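ATP12 ATPase (Paracoccus denitrificans, PDB 2R31) probably acts as a molecular chaperone in assembly of the F1 part of ATP synthase. Local coordinates at residues A[24-27]-A[32-35]; A[71-76]-A[227-232]; A[80-85]-A[164-169]; A[159-164]-A[184-189]. All coordinates share one frame; numbering follows the deposited sequence.

How the contacts relate
Contact 1 stands apart: it is the sole strand pairing, centred 24 Å from the middle of the chain yet largely buried, and it does not touch the others. Contacts 2, 3 and 4 join helices or their ends within about 8 to 11 Å of that middle. Contacts 2 and 3 both use helix 70-82; contacts 3 and 4 both use helix 163-174 and share Phe164. The chemistry follows the place. A backbone hydrogen bond and a water hold contact 1, whereas the buried contact 3 is mainly aliphatic. The partly buried contacts 2 and 4 pair a leucine with the carbon chain or head group of an arginine and add a bridging water.

Contact 1. Residues A[24-27]-A[32-35]; sequences GWAV and RPLR
Val27 and Leu34 meet across a beta hairpin, where strand 24-29 turns back and runs antiparallel to the short strand 32-33. The tight part is the backbone. Leu34 N donates to Val27 O at 2.8 Å, with 177° at the hydrogen. Beside it, Pro33 CA brings its hydrogen to the same oxygen: CA to Val27 O is 3.4 Å, a weaker CH...O contact. Proline has no N-H of its own to give, so the amide that serves Val27 is that of the next residue.

On the side of helix 47-58 the packing is hydrophobic. Leu34 has CG anti to the backbone N (chi1 178°), and its CD2 comes within 4.4 Å of Val27 CB. Both side chains belong to a buried layer against helix 47-58, Val27 meeting Ile53 and Leu34 meeting Trp57; Leu44 and Leu42 from the following loop add to it.

Ala26 and Pro33 make a small contact, CB to CB at 4.2 Å, that buries 21 and 29 Å² of the two residues. This is the more open side, for Pro33 is partly exposed, and Arg32 next to it is exposed and sets out away from the partner strand. The pairing also opens on the far side of the direct bond: Val27 N and Leu34 O do not meet but are joined through one water, consistent with the chain leaving the strand pairing at Leu34. That water accepts from Val27 N at 3.0 Å and donates to Leu34 O at 2.9 Å.

Contact 2. Residues A[71-76]-A[227-232]; sequences LTRSAN and MRDSER
Leu71 and Arg232 supply the apolar part of this helix-helix contact, between helix 70-82 and the C-terminal helix 214-236. Leu71 CD2 lies 4.2 Å from Arg232 CG, so the leucine methyl touches the aliphatic stem of the arginine and not its guanidinium. In Leu71 the CD1 branch is extended (chi2 170°), and CD2, the other branch, does the touching, although the side chain sets out obliquely to the other helix.

The electrostatic part is slight. Arg73 NH2 and Asp229 OD2 carry opposite charges but stand 4.5 Å apart, and the carboxylate oxygen lies well off the guanidinium plane, with no N-H directed at it. The firmer partner of Arg73 is the carbonyl of Pro66, bonded through NH1; the arginine is modelled in two conformers, so its pairing with Asp229 is tentative.

Water supplies the third link. It stands 3.0 Å from Ser74 OG and donates to Asp229 O at 2.9 Å, joining a side chain of one helix to the backbone of the other with no direct bond between them. Ser74 OG is also bonded to Pro70 O, one turn earlier in its own helix.

Leu71 also packs on Ala52 and Ile53 of helix 47-58 and on Phe233 and Leu236 of helix 214-236. With Thr72 and Ala75 on Ile53 and Ser74 on Phe233, helix 70-82 packs against both helices.

Contact 3. Residues A[80-85]-A[164-169]; sequences EKVAPQ and FGLTAL
Val82 gives up more surface to this contact than any other residue, 72 Å², and meets Thr167 and Leu166 on the opposing helix. Its branched end sits over the threonine hydroxyl: Thr167 OG1 is 3.3 Å from Val82 CB and 3.4 Å from Val82 CG1, with CG2 equally near, so the oxygen rests against the fork of the valine and not against one methyl alone. The two backbones are correspondingly close, Val82 CA and Thr167 CA lying 6.2 Å apart.

The hydroxyl is not left to the apolar surface. Thr167 OG1 is hydrogen-bonded to Pro163 O, one turn back in its own helix, and the torsion that turns the oxygen opposite the carbonyl carbon (chi1 -60°) places it both for that bond and for the valine. This is close helix-helix packing within the helical body of the protein, between the C-terminal end of helix 70-82, which widens into a pi-type turn at 80-82, and the first turns of helix 163-174.

Leu166 meets one of the same methyls. Its CD2 stands 3.8 Å from Val82 CG1, the two side chains meeting at an oblique angle. That methyl of Val82 is anti to the backbone N (chi1 177°), and it touches both partners, Leu166 and the threonine oxygen. Leu166 also reaches into helix 86-95, against Phe86, Val89, Ala90 and Leu93, while Thr167 packs on Ala78 of helix 70-82 and on Phe233 of helix 214-236.

Contact 4. Residues A[159-164]-A[184-189]; sequences ASLDPF and AVIRGR
Leu161 and Ser160, in the loop leading to the N-cap of helix 163-174, meet Ile186 and Arg187 at the Schellman-capped end of helix 179-186. The apolar part is tip to tip: Leu161 CD2 lies 3.9 Å from Ile186 CD1. To reach there, Ile186 sets CG1 between its backbone N and carbonyl carbon (chi1 66°), a crowded position.

Arg187 runs past Leu161 in the opposite sense, bent at chi2 (-46°), and its NH1 comes within 3.6 Å of Leu161 CD2. Ile186 CD1 stands 4.1 Å above one face of the guanidinium, displaced toward its rim. The edge is polar. In the guanidinium plane a water accepts from Arg187 NH1 at 3.0 Å and donates to Ser160 OG at 3.0 Å, bridging the two residues, whose own polar atoms do not bond directly. The stronger ties lie just before the loop, in helix 148-159: NH1 forms a salt bridge with Glu157 OE2, and Ser160 OG bonds to Glu157 O.

A leucine in place of Arg187 would probably leave the Glu157 carboxylate without its charged mate and the bridging water without its donor.

Trp234 of helix 214-236 touches Leu161, Ile186 and Arg187, tying the contact to the C-terminal helix. The backbone turns after Arg187: Arg189 N bonds to Ala184 O at 2.8 Å and Gly188 N to Val185 O at 3.1 Å, and Gly188 takes positive phi, the pattern of a Schellman C-cap.

Contact 1. Residues A[24-27]-A[32-35]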
loop_
_atom_site.group_PDB
_atom_site.type_symbol
_atom_site.label_atom_id
_atom_site.label_comp_id
_atom_site.label_asym_id
_atom_site.label_seq_id
_atom_site.Cartn_x
_atom_site.Cartn_y
_atom_site.Cartn_z
ATOM N N GLY A 24 -5.904 -18.622 12.362
ATOM C CA GLY A 24 -6.520 -17.911 11.252
ATOM C C GLY A 24 -7.000 -18.875 10.194
ATOM O O GLY A 24 -6.944 -20.101 10.317
ATOM N N TRP A 25 -7.513 -18.319 9.093
ATOM C CA TRP A 25 -7.989 -19.120 7.979
ATOM C C TRP A 25 -6.811 -19.680 7.183
ATOM O O TRP A 25 -5.841 -18.971 6.899
ATOM C CB TRP A 25 -8.879 -18.312 7.026
ATOM C CG TRP A 25 -10.204 -17.950 7.609
ATOM C CD1 TRP A 25 -10.513 -16.863 8.399
ATOM C CD2 TRP A 25 -11.410 -18.696 7.467
ATOM N NE1 TRP A 25 -11.835 -16.890 8.727
ATOM C CE2 TRP A 25 -12.401 -18.014 8.181
ATOM C CE3 TRP A 25 -11.732 -19.882 6.833
ATOM C CZ2 TRP A 25 -13.732 -18.466 8.260
ATOM C CZ3 TRP A 25 -13.033 -20.334 6.893
ATOM C CH2 TRP A 25 -14.023 -19.631 7.608
ATOM N N ALA A 26 -6.948 -20.936 6.804
ATOM C CA ALA A 26 -6.029 -21.622 5.901
ATOM C C ALA A 26 -6.697 -21.765 4.533
ATOM O O ALA A 26 -7.923 -21.859 4.401
ATOM C CB ALA A 26 -5.687 -22.994 6.434
ATOM N N VAL A 27 -5.835 -21.804 3.506
ATOM C CA VAL A 27 -6.248 -22.115 2.138
ATOM C C VAL A 27 -5.727 -23.496 1.812
ATOM O O VAL A 27 -4.522 -23.734 1.986
ATOM C CB VAL A 27 -5.698 -21.069 1.150
ATOM C CG1 VAL A 27 -6.008 -21.457 -0.314
ATOM C CG2 VAL A 27 -6.301 -19.697 1.463
ATOM N N ARG A 32 -4.700 -29.768 1.854
ATOM C CA ARG A 32 -3.479 -29.428 2.547
ATOM C C ARG A 32 -3.281 -27.941 2.639
ATOM O O ARG A 32 -3.292 -27.255 1.589
ATOM C CB ARG A 32 -2.290 -29.980 1.801
ATOM C CG ARG A 32 -0.995 -29.724 2.474
ATOM C CD ARG A 32 0.144 -30.134 1.533
ATOM N NE ARG A 32 1.408 -30.092 2.174
ATOM C CZ ARG A 32 2.485 -30.710 1.667
ATOM N NH1 ARG A 32 2.427 -31.374 0.511
ATOM N NH2 ARG A 32 3.618 -30.624 2.335
ATOM N N PRO A 33 -3.075 -27.356 3.837
ATOM C CA PRO A 33 -2.847 -25.919 3.917
ATOM C C PRO A 33 -1.648 -25.438 3.151
ATOM O O PRO A 33 -0.512 -25.923 3.256
ATOM C CB PRO A 33 -2.618 -25.683 5.422
ATOM C CG PRO A 33 -3.312 -26.777 6.062
ATOM C CD PRO A 33 -3.092 -28.002 5.175
ATOM N N LEU A 34 -1.861 -24.394 2.371
ATOM C CA LEU A 34 -0.834 -23.600 1.691
ATOM C C LEU A 34 0.133 -23.051 2.717
ATOM O O LEU A 34 -0.290 -22.672 3.782
ATOM C CB LEU A 34 -1.547 -22.447 0.934
ATOM C CG LEU A 34 -0.757 -21.427 0.179
ATOM C CD1 LEU A 34 0.054 -22.080 -0.933
ATOM C CD2 LEU A 34 -1.693 -20.412 -0.467
ATOM N N ARG A 35 1.412 -23.038 2.380
ATOM C CA ARG A 35 2.449 -22.386 3.175
ATOM C C ARG A 35 3.035 -21.235 2.394
ATOM O O ARG A 35 2.821 -21.092 1.187
ATOM C CB ARG A 35 3.558 -23.369 3.579
ATOM C CG ARG A 35 3.082 -24.380 4.587
ATOM C CD ARG A 35 4.035 -25.367 5.121
ATOM N NE ARG A 35 3.564 -26.215 6.207
ATOM C CZ ARG A 35 3.810 -26.039 7.508
ATOM N NH1 ARG A 35 4.532 -25.008 7.961
ATOM N NH2 ARG A 35 3.303 -26.918 8.375
HETATM O O HOH W 1 -3.026 -22.047 4.427
#

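Contact 2. Residues A[71-76]-A[227-232]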
loop_
_atom_site.group_PDB
_atom_site.type_symbol
_atom_site.label_atom_id
_atom_site.label_comp_id
_atom_site.label_asym_id
_atom_site.label_seq_id
_atom_site.Cartn_x
_atom_site.Cartn_y
_atom_site.Cartn_z
ATOM N N LEU A 71 -2.800 -11.140 -4.017
ATOM C CA LEU A 71 -3.201 -11.271 -2.619
ATOM C C LEU A 71 -2.324 -12.282 -1.900
ATOM O O LEU A 71 -1.952 -12.094 -0.752
ATOM C CB LEU A 71 -4.670 -11.677 -2.516
ATOM C CG LEU A 71 -5.679 -10.706 -3.099
ATOM C CD1 LEU A 71 -7.056 -11.355 -3.152
ATOM C CD2 LEU A 71 -5.713 -9.405 -2.310
ATOM N N THR A 72 -1.997 -13.391 -2.595
ATOM C CA THR A 72 -1.013 -14.326 -2.047
ATOM C C THR A 72 0.307 -13.633 -1.786
ATOM O O THR A 72 0.927 -13.835 -0.722
ATOM C CB THR A 72 -0.825 -15.516 -3.029
ATOM O OG1 THR A 72 -2.043 -16.227 -3.185
ATOM C CG2 THR A 72 0.230 -16.488 -2.501
ATOM N N ARG A 73 0.767 -12.806 -2.729
ATOM C CA ARG A 73 2.007 -12.078 -2.588
ATOM C C ARG A 73 1.965 -11.166 -1.351
ATOM O O ARG A 73 2.951 -11.116 -0.602
ATOM C CB ARG A 73 2.267 -11.271 -3.864
ATOM C CG ARG A 73 3.481 -10.423 -4.021
ATOM C CD ARG A 73 3.899 -10.199 -5.460
ATOM N NE ARG A 73 3.290 -9.126 -6.259
ATOM C CZ ARG A 73 2.455 -9.345 -7.246
ATOM N NH1 ARG A 73 2.219 -10.661 -7.276
ATOM N NH2 ARG A 73 1.812 -8.526 -8.087
ATOM N N SER A 74 0.871 -10.454 -1.145
ATOM C CA SER A 74 0.724 -9.591 0.027
ATOM C C SER A 74 0.655 -10.370 1.315
ATOM O O SER A 74 1.252 -9.982 2.319
ATOM C CB SER A 74 -0.554 -8.754 -0.165
ATOM O OG SER A 74 -0.555 -7.877 -1.210
ATOM N N ALA A 75 -0.059 -11.494 1.324
ATOM C CA ALA A 75 -0.138 -12.315 2.527
ATOM C C ALA A 75 1.203 -12.918 2.881
ATOM O O ALA A 75 1.572 -12.980 4.065
ATOM C CB ALA A 75 -1.189 -13.394 2.348
ATOM N N ASN A 76 1.963 -13.368 1.884
ATOM C CA ASN A 76 3.305 -13.892 2.138
ATOM C C ASN A 76 4.145 -12.822 2.808
ATOM O O ASN A 76 4.913 -13.077 3.748
ATOM C CB ASN A 76 3.958 -14.341 0.838
ATOM C CG ASN A 76 3.396 -15.625 0.278
ATOM O OD1 ASN A 76 2.788 -16.421 0.980
ATOM N ND2 ASN A 76 3.679 -15.832 -1.024
ATOM N N MET A 227 -0.959 0.166 -6.255
ATOM C CA MET A 227 -1.709 0.840 -5.187
ATOM C C MET A 227 -3.120 0.260 -5.105
ATOM O O MET A 227 -3.654 0.078 -3.994
ATOM C CB MET A 227 -1.707 2.347 -5.396
ATOM C CG MET A 227 -0.330 2.974 -5.215
ATOM S SD MET A 227 -0.246 4.720 -5.649
ATOM C CE MET A 227 -1.260 5.481 -4.366
ATOM N N ARG A 228 -3.759 -0.068 -6.242
ATOM C CA ARG A 228 -5.051 -0.744 -6.223
ATOM C C ARG A 228 -4.957 -2.088 -5.517
ATOM O O ARG A 228 -5.865 -2.503 -4.791
ATOM C CB ARG A 228 -5.629 -0.935 -7.638
ATOM C CG ARG A 228 -6.101 0.349 -8.347
ATOM C CD ARG A 228 -6.741 -0.032 -9.690
ATOM N NE ARG A 228 -6.884 1.046 -10.642
ATOM C CZ ARG A 228 -7.928 1.873 -10.664
ATOM N NH1 ARG A 228 -8.825 1.619 -9.696
ATOM N NH2 ARG A 228 -8.117 2.887 -11.512
ATOM N N ASP A 229 -3.859 -2.814 -5.736
ATOM C CA ASP A 229 -3.676 -4.121 -5.068
ATOM C C ASP A 229 -3.553 -3.941 -3.562
ATOM O O ASP A 229 -4.125 -4.718 -2.805
ATOM C CB ASP A 229 -2.475 -4.828 -5.655
ATOM C CG ASP A 229 -2.691 -5.493 -7.016
ATOM O OD1 ASP A 229 -3.863 -5.782 -7.369
ATOM O OD2 ASP A 229 -1.666 -5.728 -7.717
ATOM N N SER A 230 -2.817 -2.915 -3.106
ATOM C CA SER A 230 -2.728 -2.684 -1.672
ATOM C C SER A 230 -4.040 -2.280 -1.050
ATOM O O SER A 230 -4.400 -2.729 0.044
ATOM C CB SER A 230 -1.638 -1.621 -1.396
ATOM O OG SER A 230 -0.350 -2.056 -1.682
ATOM N N GLU A 231 -4.794 -1.420 -1.738
ATOM C CA GLU A 231 -6.119 -1.021 -1.294
ATOM C C GLU A 231 -7.047 -2.210 -1.179
ATOM O O GLU A 231 -7.812 -2.345 -0.208
ATOM C CB GLU A 231 -6.645 0.037 -2.274
ATOM C CG GLU A 231 -8.058 0.488 -2.054
ATOM C CD GLU A 231 -8.456 1.464 -3.175
ATOM O OE1 GLU A 231 -8.356 1.090 -4.400
ATOM O OE2 GLU A 231 -8.851 2.577 -2.890
ATOM N N ARG A 232 -7.011 -3.103 -2.177
ATOM C CA ARG A 232 -7.841 -4.330 -2.127
ATOM C C ARG A 232 -7.488 -5.172 -0.910
ATOM O O ARG A 232 -8.355 -5.705 -0.233
ATOM C CB ARG A 232 -7.622 -5.090 -3.446
ATOM C CG ARG A 232 -8.384 -6.386 -3.550
ATOM C CD ARG A 232 -9.892 -6.230 -3.457
ATOM N NE ARG A 232 -10.537 -7.449 -3.911
ATOM C CZ ARG A 232 -11.801 -7.738 -3.672
ATOM N NH1 ARG A 232 -12.575 -6.898 -2.999
ATOM N NH2 ARG A 232 -12.298 -8.893 -4.131
HETATM O O HOH W 2 -2.912 -7.391 -3.081
#

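Contact 3. Residues A[80-85]-A[164-169]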
loop_
_atom_site.group_PDB
_atom_site.type_symbol
_atom_site.label_atom_id
_atom_site.label_comp_id
_atom_site.label_asym_id
_atom_site.label_seq_id
_atom_site.Cartn_x
_atom_site.Cartn_y
_atom_site.Cartn_z
ATOM N N GLU A 80 5.805 -13.226 6.463
ATOM C CA GLU A 80 7.241 -13.418 6.494
ATOM C C GLU A 80 8.014 -12.153 6.884
ATOM O O GLU A 80 9.115 -12.285 7.461
ATOM C CB GLU A 80 7.789 -13.871 5.146
ATOM C CG GLU A 80 7.252 -15.259 4.772
ATOM C CD GLU A 80 7.974 -15.914 3.669
ATOM O OE1 GLU A 80 8.731 -15.267 2.903
ATOM O OE2 GLU A 80 7.926 -17.148 3.496
ATOM N N LYS A 81 7.503 -10.978 6.562
ATOM C CA LYS A 81 8.210 -9.704 6.689
ATOM C C LYS A 81 7.570 -8.754 7.673
ATOM O O LYS A 81 8.215 -8.283 8.590
ATOM C CB LYS A 81 8.407 -9.075 5.313
ATOM C CG LYS A 81 9.143 -9.925 4.308
ATOM C CD LYS A 81 9.226 -9.665 2.846
ATOM C CE LYS A 81 8.026 -9.188 2.096
ATOM N NZ LYS A 81 8.233 -8.439 0.845
ATOM N N VAL A 82 6.302 -8.430 7.497
ATOM C CA VAL A 82 5.725 -7.332 8.269
ATOM C C VAL A 82 5.326 -7.731 9.671
ATOM O O VAL A 82 5.753 -7.071 10.629
ATOM C CB VAL A 82 4.540 -6.681 7.529
ATOM C CG1 VAL A 82 3.933 -5.603 8.379
ATOM C CG2 VAL A 82 4.994 -6.192 6.156
ATOM N N ALA A 83 4.595 -8.811 9.855
ATOM C CA ALA A 83 4.229 -9.208 11.199
ATOM C C ALA A 83 5.459 -9.468 12.082
ATOM O O ALA A 83 5.483 -8.953 13.218
ATOM C CB ALA A 83 3.286 -10.441 11.234
ATOM N N PRO A 84 6.504 -10.170 11.672
ATOM C CA PRO A 84 7.650 -10.377 12.552
ATOM C C PRO A 84 8.470 -9.120 12.803
ATOM O O PRO A 84 9.233 -9.116 13.777
ATOM C CB PRO A 84 8.458 -11.455 11.850
ATOM C CG PRO A 84 7.812 -11.788 10.598
ATOM C CD PRO A 84 6.590 -10.994 10.424
ATOM N N GLN A 85 8.374 -8.134 11.935
ATOM C CA GLN A 85 9.087 -6.869 12.049
ATOM C C GLN A 85 8.106 -5.718 12.297
ATOM O O GLN A 85 8.386 -4.575 11.925
ATOM C CB GLN A 85 9.932 -6.609 10.799
ATOM C CG GLN A 85 10.764 -7.809 10.444
ATOM C CD GLN A 85 11.918 -7.792 9.562
ATOM O OE1 GLN A 85 12.857 -7.070 9.920
ATOM N NE2 GLN A 85 11.929 -8.606 8.486
ATOM N N PHE A 164 -1.811 -7.270 9.042
ATOM C CA PHE A 164 -2.169 -7.316 7.642
ATOM C C PHE A 164 -2.573 -5.921 7.155
ATOM O O PHE A 164 -2.284 -5.571 5.995
ATOM C CB PHE A 164 -3.289 -8.347 7.397
ATOM C CG PHE A 164 -2.797 -9.780 7.265
ATOM C CD1 PHE A 164 -2.096 -10.410 8.287
ATOM C CD2 PHE A 164 -2.999 -10.484 6.105
ATOM C CE1 PHE A 164 -1.636 -11.693 8.159
ATOM C CE2 PHE A 164 -2.549 -11.771 5.948
ATOM C CZ PHE A 164 -1.859 -12.369 6.974
ATOM N N GLY A 165 -3.167 -5.109 8.004
ATOM C CA GLY A 165 -3.477 -3.746 7.647
ATOM C C GLY A 165 -2.223 -2.901 7.436
ATOM O O GLY A 165 -2.162 -2.088 6.503
ATOM N N LEU A 166 -1.215 -3.098 8.286
ATOM C CA LEU A 166 0.053 -2.406 8.104
ATOM C C LEU A 166 0.716 -2.795 6.786
ATOM O O LEU A 166 1.311 -1.972 6.097
ATOM C CB LEU A 166 0.980 -2.734 9.305
ATOM C CG LEU A 166 2.271 -1.924 9.364
ATOM C CD1 LEU A 166 2.012 -0.454 9.611
ATOM C CD2 LEU A 166 3.215 -2.473 10.439
ATOM N N THR A 167 0.599 -4.093 6.443
ATOM C CA THR A 167 1.124 -4.593 5.167
ATOM C C THR A 167 0.460 -3.857 4.009
ATOM O O THR A 167 1.139 -3.422 3.086
ATOM C CB THR A 167 0.914 -6.100 5.062
ATOM O OG1 THR A 167 1.600 -6.755 6.143
ATOM C CG2 THR A 167 1.483 -6.632 3.751
ATOM N N ALA A 168 -0.859 -3.728 4.054
ATOM C CA ALA A 168 -1.596 -3.016 3.011
ATOM C C ALA A 168 -1.164 -1.534 2.936
ATOM O O ALA A 168 -0.988 -0.969 1.863
ATOM C CB ALA A 168 -3.084 -3.083 3.256
ATOM N N LEU A 169 -1.018 -0.885 4.104
ATOM C CA LEU A 169 -0.624 0.522 4.134
ATOM C C LEU A 169 0.703 0.742 3.440
ATOM O O LEU A 169 0.934 1.790 2.820
ATOM C CB LEU A 169 -0.585 1.031 5.580
ATOM C CG LEU A 169 -0.161 2.476 5.735
ATOM C CD1 LEU A 169 -1.170 3.431 5.098
ATOM C CD2 LEU A 169 0.062 2.848 7.194
#

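Contact 4. Residues A[159-164]-A[184-189]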
loop_
_atom_site.group_PDB
_atom_site.type_symbol
_atom_site.label_atom_id
_atom_site.label_comp_id
_atom_site.label_asym_id
_atom_site.label_seq_id
_atom_site.Cartn_x
_atom_site.Cartn_y
_atom_site.Cartn_z
ATOM N N ALA A 159 0.907 2.659 14.311
ATOM C CA ALA A 159 1.143 1.534 15.251
ATOM C C ALA A 159 -0.131 0.939 15.734
ATOM O O ALA A 159 -0.097 -0.193 16.271
ATOM C CB ALA A 159 2.006 2.048 16.409
ATOM N N SER A 160 -1.270 1.580 15.558
ATOM C CA SER A 160 -2.555 1.052 15.963
ATOM C C SER A 160 -3.099 0.007 14.986
ATOM O O SER A 160 -4.145 -0.606 15.297
ATOM C CB SER A 160 -3.595 2.202 16.098
ATOM O OG SER A 160 -4.088 2.675 14.847
ATOM N N LEU A 161 -2.488 -0.156 13.828
ATOM C CA LEU A 161 -2.990 -1.085 12.811
ATOM C C LEU A 161 -2.677 -2.518 13.199
ATOM O O LEU A 161 -1.727 -2.808 13.892
ATOM C CB LEU A 161 -2.329 -0.768 11.482
ATOM C CG LEU A 161 -2.719 0.609 10.929
ATOM C CD1 LEU A 161 -1.911 0.897 9.666
ATOM C CD2 LEU A 161 -4.183 0.693 10.646
ATOM N N ASP A 162 -3.480 -3.420 12.658
ATOM C CA ASP A 162 -3.171 -4.815 12.748
ATOM C C ASP A 162 -2.105 -5.160 11.692
ATOM O O ASP A 162 -1.778 -4.370 10.825
ATOM C CB ASP A 162 -4.407 -5.689 12.636
ATOM C CG ASP A 162 -5.297 -5.534 11.408
ATOM O OD1 ASP A 162 -4.806 -5.020 10.413
ATOM O OD2 ASP A 162 -6.480 -5.937 11.476
ATOM N N PRO A 163 -1.438 -6.315 11.783
ATOM C CA PRO A 163 -0.320 -6.597 10.886
ATOM C C PRO A 163 -0.663 -6.688 9.410
ATOM O O PRO A 163 0.124 -6.205 8.556
ATOM C CB PRO A 163 0.215 -7.980 11.411
ATOM C CG PRO A 163 -0.156 -7.876 12.856
ATOM C CD PRO A 163 -1.551 -7.285 12.914
ATOM N N PHE A 164 -1.811 -7.270 9.042
ATOM C CA PHE A 164 -2.169 -7.316 7.642
ATOM C C PHE A 164 -2.573 -5.921 7.155
ATOM O O PHE A 164 -2.284 -5.571 5.995
ATOM C CB PHE A 164 -3.289 -8.347 7.397
ATOM C CG PHE A 164 -2.797 -9.780 7.265
ATOM C CD1 PHE A 164 -2.096 -10.410 8.287
ATOM C CD2 PHE A 164 -2.999 -10.484 6.105
ATOM C CE1 PHE A 164 -1.636 -11.693 8.159
ATOM C CE2 PHE A 164 -2.549 -11.771 5.948
ATOM C CZ PHE A 164 -1.859 -12.369 6.974
ATOM N N ALA A 184 -5.068 8.394 4.151
ATOM C CA ALA A 184 -6.342 8.821 3.579
ATOM C C ALA A 184 -7.001 7.704 2.816
ATOM O O ALA A 184 -8.248 7.620 2.802
ATOM C CB ALA A 184 -6.117 10.044 2.704
ATOM N N VAL A 185 -6.241 6.809 2.189
ATOM C CA VAL A 185 -6.830 5.661 1.504
ATOM C C VAL A 185 -7.397 4.697 2.548
ATOM O O VAL A 185 -8.562 4.285 2.484
ATOM C CB VAL A 185 -5.838 4.980 0.561
ATOM C CG1 VAL A 185 -6.447 3.673 0.027
ATOM C CG2 VAL A 185 -5.446 5.910 -0.563
ATOM N N ILE A 186 -6.589 4.262 3.523
ATOM C CA ILE A 186 -7.080 3.228 4.436
ATOM C C ILE A 186 -8.197 3.752 5.338
ATOM O O ILE A 186 -9.029 2.959 5.799
ATOM C CB ILE A 186 -5.940 2.566 5.242
ATOM C CG1 ILE A 186 -5.243 3.469 6.211
ATOM C CG2 ILE A 186 -4.960 1.862 4.291
ATOM C CD1 ILE A 186 -4.517 2.747 7.344
ATOM N N ARG A 187 -8.237 5.069 5.589
ATOM C CA ARG A 187 -9.291 5.688 6.430
ATOM C C ARG A 187 -10.483 6.145 5.600
ATOM O O ARG A 187 -11.429 6.704 6.198
ATOM C CB ARG A 187 -8.718 6.784 7.307
ATOM C CG ARG A 187 -7.651 6.321 8.283
ATOM C CD ARG A 187 -7.958 5.065 9.044
ATOM N NE ARG A 187 -7.045 4.791 10.134
ATOM C CZ ARG A 187 -6.985 3.627 10.763
ATOM N NH1 ARG A 187 -6.172 3.514 11.825
ATOM N NH2 ARG A 187 -7.702 2.582 10.363
ATOM N N GLY A 188 -10.501 5.931 4.305
ATOM C CA GLY A 188 -11.679 6.182 3.502
ATOM C C GLY A 188 -11.915 7.593 3.051
ATOM O O GLY A 188 -12.987 7.851 2.515
ATOM N N ARG A 189 -10.928 8.447 3.166
ATOM C CA ARG A 189 -11.042 9.832 2.703
ATOM C C ARG A 189 -10.882 9.952 1.186
ATOM O O ARG A 189 -11.532 10.825 0.576
ATOM C CB ARG A 189 -10.068 10.705 3.466
ATOM C CG ARG A 189 -9.959 12.158 2.987
ATOM C CD ARG A 189 -11.243 12.929 3.045
ATOM N NE ARG A 189 -11.089 14.295 2.597
ATOM C CZ ARG A 189 -10.978 14.676 1.321
ATOM N NH1 ARG A 189 -11.052 13.756 0.386
ATOM N NH2 ARG A 189 -10.803 15.976 1.022
HETATM O O HOH W 3 -6.385 1.195 13.651
#